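Local atomic coordinates of KLLA0C04147p (Kluyveromyces lactis, PDB entry 5H2D), a protein that binds ergosterol in its OSBP-related domain, the portion of the longer protein present here, and probably transfers sterols between membranes. Residues L23-K28 against E130-D135. Residues are numbered along the deposited sequence; the frame is centred on the assembly and turned at random.
Sequences LGYEDK and EYSRPD
Tyr25 lies over the strand 128-133, which pairs antiparallel with 138-146 in the incomplete β-barrel of the OSBP-related domain, and carries nearly all of the contact between the N-terminal loop and that strand. Its hydroxyl donates a short hydrogen bond to Glu130, OH to OE1 2.6 Å, and the carboxylate receives it on its anti lone pair, with ring and carboxylate planes 26° apart. One face of the ring rests on Ser132: CB sits 3.9 Å from the ring centroid in a CH-pi contact, Ser132 N comes within 3.4 Å of Tyr25 CZ, and Ser132 O lies above the same face toward the rim, 3.4 Å from Tyr25 CD1. At the root of the side chain, Tyr25 CB packs on Pro134 CG (3.7 Å). Glu130 reaches the hydroxyl with CG wedged between its own backbone N and carbonyl carbon (chi1 59°) and the chain extended beyond. With an alanine at Tyr25, Glu130 OE1 would probably lose this donor, and the backbone of Ser132 the ring's cover.

The second shell holds Glu130 and Ser132. Glu130 OE2 is hydrogen-bonded to Tyr419 OH and forms a salt bridge with Arg423 of helix 419-424, which would be expected to favour the charged carboxylate; Arg423 also binds Leu23 O, while Ser132 OG is bonded to Ser21 O. Helix, loop and strand are thereby tied together, with the side chain of Tyr131 about 14 Å from the bound ergosterol. Arg133, whose CB points away from the loop, grips Asp135 side-on, NE to OD1 and NH2 to OD2 both 2.9 Å, and its NH1 donates, close to the guanidinium plane, to Tyr131 OH, which is also hydrogen-bonded to Thr336 OG1.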
loop_
_atom_site.group_PDB
_atom_site.type_symbol
_atom_site.label_atom_id
_atom_site.label_comp_id
_atom_site.label_asym_id
_atom_site.label_seq_id
_atom_site.Cartn_x
_atom_site.Cartn_y
_atom_site.Cartn_z
ATOM N N LEU A 23 18.857 -0.310 11.098
ATOM C CA LEU A 23 19.288 0.558 12.184
ATOM C C LEU A 23 18.148 1.469 12.613
ATOM O O LEU A 23 17.465 2.066 11.772
ATOM C CB LEU A 23 20.487 1.392 11.749
ATOM C CG LEU A 23 21.708 0.583 11.338
ATOM C CD1 LEU A 23 22.732 1.494 10.701
ATOM C CD2 LEU A 23 22.290 -0.148 12.550
ATOM N N GLY A 24 17.952 1.572 13.924
ATOM C CA GLY A 24 16.919 2.411 14.496
ATOM C C GLY A 24 15.596 1.709 14.718
ATOM O O GLY A 24 14.673 2.318 15.273
ATOM N N TYR A 25 15.473 0.451 14.298
ATOM C CA TYR A 25 14.233 -0.299 14.432
ATOM C C TYR A 25 14.297 -1.302 15.578
ATOM O O TYR A 25 13.598 -2.323 15.565
ATOM C CB TYR A 25 13.885 -0.959 13.093
ATOM C CG TYR A 25 13.309 0.059 12.120
ATOM C CD1 TYR A 25 11.971 0.412 12.184
ATOM C CD2 TYR A 25 14.111 0.691 11.176
ATOM C CE1 TYR A 25 11.436 1.358 11.321
ATOM C CE2 TYR A 25 13.587 1.648 10.306
ATOM C CZ TYR A 25 12.247 1.965 10.394
ATOM O OH TYR A 25 11.720 2.909 9.551
ATOM N N GLU A 26 15.102 -0.986 16.603
ATOM C CA GLU A 26 15.288 -1.895 17.730
ATOM C C GLU A 26 14.069 -1.954 18.641
ATOM O O GLU A 26 13.863 -2.970 19.317
ATOM C CB GLU A 26 16.524 -1.481 18.534
ATOM C CG GLU A 26 17.833 -1.577 17.758
ATOM C CD GLU A 26 18.085 -0.382 16.843
ATOM O OE1 GLU A 26 18.962 -0.480 15.947
ATOM O OE2 GLU A 26 17.423 0.659 17.029
ATOM N N ASP A 27 13.258 -0.898 18.687
ATOM C CA ASP A 27 12.113 -0.882 19.588
ATOM C C ASP A 27 11.056 -1.889 19.153
ATOM O O ASP A 27 10.837 -2.132 17.960
ATOM C CB ASP A 27 11.481 0.511 19.652
ATOM C CG ASP A 27 12.453 1.568 20.095
ATOM O OD1 ASP A 27 13.054 1.416 21.182
ATOM O OD2 ASP A 27 12.636 2.547 19.349
ATOM N N LYS A 28 10.385 -2.465 20.143
ATOM C CA LYS A 28 9.241 -3.323 19.877
ATOM C C LYS A 28 8.148 -2.537 19.152
ATOM O O LYS A 28 7.909 -1.362 19.447
ATOM C CB LYS A 28 8.734 -3.889 21.206
ATOM C CG LYS A 28 7.371 -4.539 21.215
ATOM C CD LYS A 28 7.093 -5.065 22.621
ATOM C CE LYS A 28 5.651 -4.862 23.039
ATOM N NZ LYS A 28 4.771 -5.948 22.540
ATOM N N GLU A 130 9.514 6.072 5.829
ATOM C CA GLU A 130 10.286 4.840 5.824
ATOM C C GLU A 130 9.699 3.860 6.824
ATOM O O GLU A 130 9.089 4.257 7.822
ATOM C CB GLU A 130 11.746 5.105 6.184
ATOM C CG GLU A 130 11.905 5.741 7.553
ATOM C CD GLU A 130 13.320 5.568 8.106
ATOM O OE1 GLU A 130 13.512 4.631 8.913
ATOM O OE2 GLU A 130 14.215 6.354 7.701
ATOM N N TYR A 131 9.881 2.571 6.547
ATOM C CA TYR A 131 9.416 1.531 7.464
ATOM C C TYR A 131 10.193 0.259 7.161
ATOM O O TYR A 131 10.064 -0.306 6.068
ATOM C CB TYR A 131 7.909 1.316 7.312
ATOM C CG TYR A 131 7.249 0.303 8.222
ATOM C CD1 TYR A 131 6.877 0.648 9.518
ATOM C CD2 TYR A 131 6.929 -0.971 7.760
ATOM C CE1 TYR A 131 6.235 -0.264 10.346
ATOM C CE2 TYR A 131 6.277 -1.892 8.579
ATOM C CZ TYR A 131 5.937 -1.531 9.863
ATOM O OH TYR A 131 5.288 -2.433 10.664
ATOM N N SER A 132 11.008 -0.184 8.115
ATOM C CA SER A 132 11.742 -1.429 7.958
ATOM C C SER A 132 11.290 -2.418 9.017
ATOM O O SER A 132 10.878 -2.038 10.118
ATOM C CB SER A 132 13.250 -1.197 8.061
ATOM O OG SER A 132 13.696 -0.344 7.022
ATOM N N ARG A 133 11.356 -3.705 8.668
ATOM C CA ARG A 133 10.948 -4.770 9.578
ATOM C C ARG A 133 12.114 -5.739 9.699
ATOM O O ARG A 133 12.275 -6.642 8.866
ATOM C CB ARG A 133 9.677 -5.454 9.086
ATOM C CG ARG A 133 8.410 -4.613 9.306
ATOM C CD ARG A 133 8.026 -4.505 10.769
ATOM N NE ARG A 133 7.618 -5.808 11.285
ATOM C CZ ARG A 133 6.363 -6.228 11.381
ATOM N NH1 ARG A 133 5.354 -5.441 11.020
ATOM N NH2 ARG A 133 6.110 -7.446 11.845
ATOM N N PRO A 134 12.961 -5.568 10.720
ATOM C CA PRO A 134 14.084 -6.502 10.899
ATOM C C PRO A 134 13.629 -7.948 10.971
ATOM O O PRO A 134 14.315 -8.840 10.454
ATOM C CB PRO A 134 14.711 -6.039 12.222
ATOM C CG PRO A 134 14.288 -4.601 12.379
ATOM C CD PRO A 134 12.930 -4.509 11.745
ATOM N N ASP A 135 12.474 -8.194 11.593
ATOM C CA ASP A 135 11.951 -9.547 11.755
ATOM C C ASP A 135 11.503 -10.168 10.440
ATOM O O ASP A 135 11.364 -11.395 10.366
ATOM C CB ASP A 135 10.788 -9.551 12.760
ATOM C CG ASP A 135 9.653 -8.604 12.371
ATOM O OD1 ASP A 135 9.937 -7.478 11.908
ATOM O OD2 ASP A 135 8.478 -8.989 12.549
#